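Long-range contact in uncharacterized protein Rv2277c (Mycobacterium tuberculosis, PDB 5VUG), which probably hydrolyses phosphodiester bonds, as a TIM-barrel member of the glycerophosphodiester phosphodiesterase family: residues K200-E205 against M244-F249. Numbering follows the deposited sequence.
Sequences KWAGFE and MKVMGF
Two neighbouring parallel strands of the TIM barrel, 201-205 and 245-249, meet here, with the side chains of Trp201, Lys245, Met247, Glu205 and Phe249 on the interior face of the sheet and Ala202, Phe204 and Val246 on the face toward the outer helices. Five backbone hydrogen bonds join the strands, their direction alternating as parallel pairing requires: Ala202, for example, donates its N-H to Lys245 O (N to O 2.9 Å) and offers its own O to Met247 N (2.8 Å). On the interior face, the indole of Trp201 lies flat against the aliphatic part of Lys245. Lys245 CB stands 3.4 Å from the centroid of the six-membered ring, almost on the ring normal, a CH-pi contact; the extended chain then runs on across the ring, placing CD 3.6 Å from Trp201 CE2. A long lysine suits this place because its methylenes coat the ring while its ammonium end leads away. The methyl CE of Met247, a selenomethionine, touches Trp201 CZ3 obliquely. On the outer face, Ala202 and Val246 lie against Phe238 of helix 232-239, which also touches Met244; the selenomethionine methyl CE of Met244, from just before the strand, bends in to 3.9 Å from Ala202 CB. Toward the C-terminal strand ends, where TIM barrels carry their active sites, a bound glycerol lies beside Phe249. With CG beside its own backbone N (chi1 -64°), this ring folds back over the neighbouring strand; Gly203, with no side chain, lets it lie directly on the backbone. Phe249 CZ rests 3.5 Å from Gly203 CA, while Glu205, salt-bridged through OE1 to Arg176, sets that same oxygen at the ring edge, 3.8 Å from Phe249 CD2.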
loop_
_atom_site.group_PDB
_atom_site.type_symbol
_atom_site.label_atom_id
_atom_site.label_comp_id
_atom_site.label_asym_id
_atom_site.label_seq_id
_atom_site.Cartn_x
_atom_site.Cartn_y
_atom_site.Cartn_z
ATOM N N LYS A 200 -20.373 14.979 1.017
ATOM C CA LYS A 200 -20.125 14.211 -0.199
ATOM C C LYS A 200 -20.311 12.718 0.031
ATOM O O LYS A 200 -20.053 12.199 1.122
ATOM C CB LYS A 200 -18.691 14.433 -0.683
ATOM C CG LYS A 200 -18.396 15.841 -1.103
ATOM C CD LYS A 200 -18.281 15.895 -2.587
ATOM C CE LYS A 200 -18.059 17.299 -3.081
ATOM N NZ LYS A 200 -18.607 17.422 -4.456
ATOM N N TRP A 201 -20.739 12.028 -1.028
ATOM C CA TRP A 201 -20.649 10.575 -1.084
ATOM C C TRP A 201 -19.222 10.147 -1.403
ATOM O O TRP A 201 -18.528 10.778 -2.209
ATOM C CB TRP A 201 -21.559 10.023 -2.187
ATOM C CG TRP A 201 -22.968 9.777 -1.757
ATOM C CD1 TRP A 201 -24.036 10.599 -1.954
ATOM C CD2 TRP A 201 -23.463 8.632 -1.051
ATOM N NE1 TRP A 201 -25.172 10.041 -1.407
ATOM C CE2 TRP A 201 -24.847 8.832 -0.852
ATOM C CE3 TRP A 201 -22.871 7.455 -0.562
ATOM C CZ2 TRP A 201 -25.651 7.900 -0.189
ATOM C CZ3 TRP A 201 -23.674 6.531 0.106
ATOM C CH2 TRP A 201 -25.047 6.759 0.285
ATOM N N ALA A 202 -18.792 9.057 -0.773
ATOM C CA ALA A 202 -17.544 8.390 -1.111
ATOM C C ALA A 202 -17.807 6.894 -1.122
ATOM O O ALA A 202 -18.696 6.415 -0.417
ATOM C CB ALA A 202 -16.449 8.690 -0.083
ATOM N N GLY A 203 -17.039 6.158 -1.928
ATOM C CA GLY A 203 -17.203 4.718 -2.001
ATOM C C GLY A 203 -15.894 4.004 -2.274
ATOM O O GLY A 203 -14.950 4.581 -2.815
ATOM N N PHE A 204 -15.839 2.735 -1.866
ATOM C CA PHE A 204 -14.676 1.906 -2.149
ATOM C C PHE A 204 -15.050 0.465 -1.853
ATOM O O PHE A 204 -15.920 0.213 -1.019
ATOM C CB PHE A 204 -13.460 2.300 -1.298
ATOM C CG PHE A 204 -12.147 2.067 -1.984
ATOM C CD1 PHE A 204 -11.679 2.962 -2.933
ATOM C CD2 PHE A 204 -11.372 0.962 -1.674
ATOM C CE1 PHE A 204 -10.463 2.753 -3.568
ATOM C CE2 PHE A 204 -10.150 0.744 -2.306
ATOM C CZ PHE A 204 -9.699 1.646 -3.254
ATOM N N GLU A 205 -14.377 -0.463 -2.541
ATOM C CA GLU A 205 -14.562 -1.893 -2.319
ATOM C C GLU A 205 -14.258 -2.279 -0.875
ATOM O O GLU A 205 -13.373 -1.715 -0.228
ATOM C CB GLU A 205 -13.614 -2.691 -3.225
ATOM C CG GLU A 205 -14.048 -2.834 -4.676
ATOM C CD GLU A 205 -13.845 -1.589 -5.527
ATOM O OE1 GLU A 205 -13.293 -0.582 -5.044
ATOM O OE2 GLU A 205 -14.255 -1.628 -6.708
HETATM N N MSE A 244 -20.625 13.442 5.414
HETATM C CA MSE A 244 -20.271 12.503 4.352
HETATM C C MSE A 244 -21.117 11.238 4.449
HETATM O O MSE A 244 -21.523 10.824 5.534
HETATM C CB MSE A 244 -18.794 12.094 4.412
HETATM C CG MSE A 244 -17.803 13.201 4.066
HETATM SE SE MSE A 244 -16.047 12.490 3.532
HETATM C CE MSE A 244 -16.383 12.162 1.645
ATOM N N LYS A 245 -21.365 10.619 3.297
ATOM C CA LYS A 245 -22.031 9.329 3.213
ATOM C C LYS A 245 -21.084 8.365 2.516
ATOM O O LYS A 245 -20.387 8.753 1.575
ATOM C CB LYS A 245 -23.350 9.451 2.435
ATOM C CG LYS A 245 -24.348 10.401 3.095
ATOM C CD LYS A 245 -25.557 10.644 2.216
ATOM C CE LYS A 245 -26.576 11.542 2.923
ATOM N NZ LYS A 245 -27.841 11.708 2.148
ATOM N N VAL A 246 -21.015 7.126 3.004
ATOM C CA VAL A 246 -20.018 6.169 2.528
ATOM C C VAL A 246 -20.695 4.898 2.031
ATOM O O VAL A 246 -21.609 4.362 2.673
ATOM C CB VAL A 246 -18.908 5.872 3.565
ATOM C CG1 VAL A 246 -18.047 7.124 3.791
ATOM C CG2 VAL A 246 -19.493 5.374 4.883
HETATM N N MSE A 247 -20.240 4.426 0.875
HETATM C CA MSE A 247 -20.758 3.205 0.263
HETATM C C MSE A 247 -19.681 2.145 0.129
HETATM O O MSE A 247 -18.550 2.435 -0.298
HETATM C CB MSE A 247 -21.338 3.511 -1.123
HETATM C CG MSE A 247 -21.985 2.287 -1.811
HETATM SE SE MSE A 247 -22.704 2.727 -3.582
HETATM C CE MSE A 247 -23.696 4.328 -3.127
ATOM N N GLY A 248 -20.025 0.911 0.498
ATOM C CA GLY A 248 -19.138 -0.209 0.245
ATOM C C GLY A 248 -19.394 -0.784 -1.132
ATOM O O GLY A 248 -20.542 -1.107 -1.455
ATOM N N PHE A 249 -18.362 -0.876 -1.967
ATOM C CA PHE A 249 -18.512 -1.470 -3.291
ATOM C C PHE A 249 -18.277 -2.980 -3.206
ATOM O O PHE A 249 -17.620 -3.484 -2.291
ATOM C CB PHE A 249 -17.485 -0.888 -4.272
ATOM C CG PHE A 249 -17.633 0.597 -4.540
ATOM C CD1 PHE A 249 -18.830 1.265 -4.303
ATOM C CD2 PHE A 249 -16.571 1.311 -5.090
ATOM C CE1 PHE A 249 -18.957 2.627 -4.590
ATOM C CE2 PHE A 249 -16.684 2.669 -5.366
ATOM C CZ PHE A 249 -17.882 3.323 -5.120
#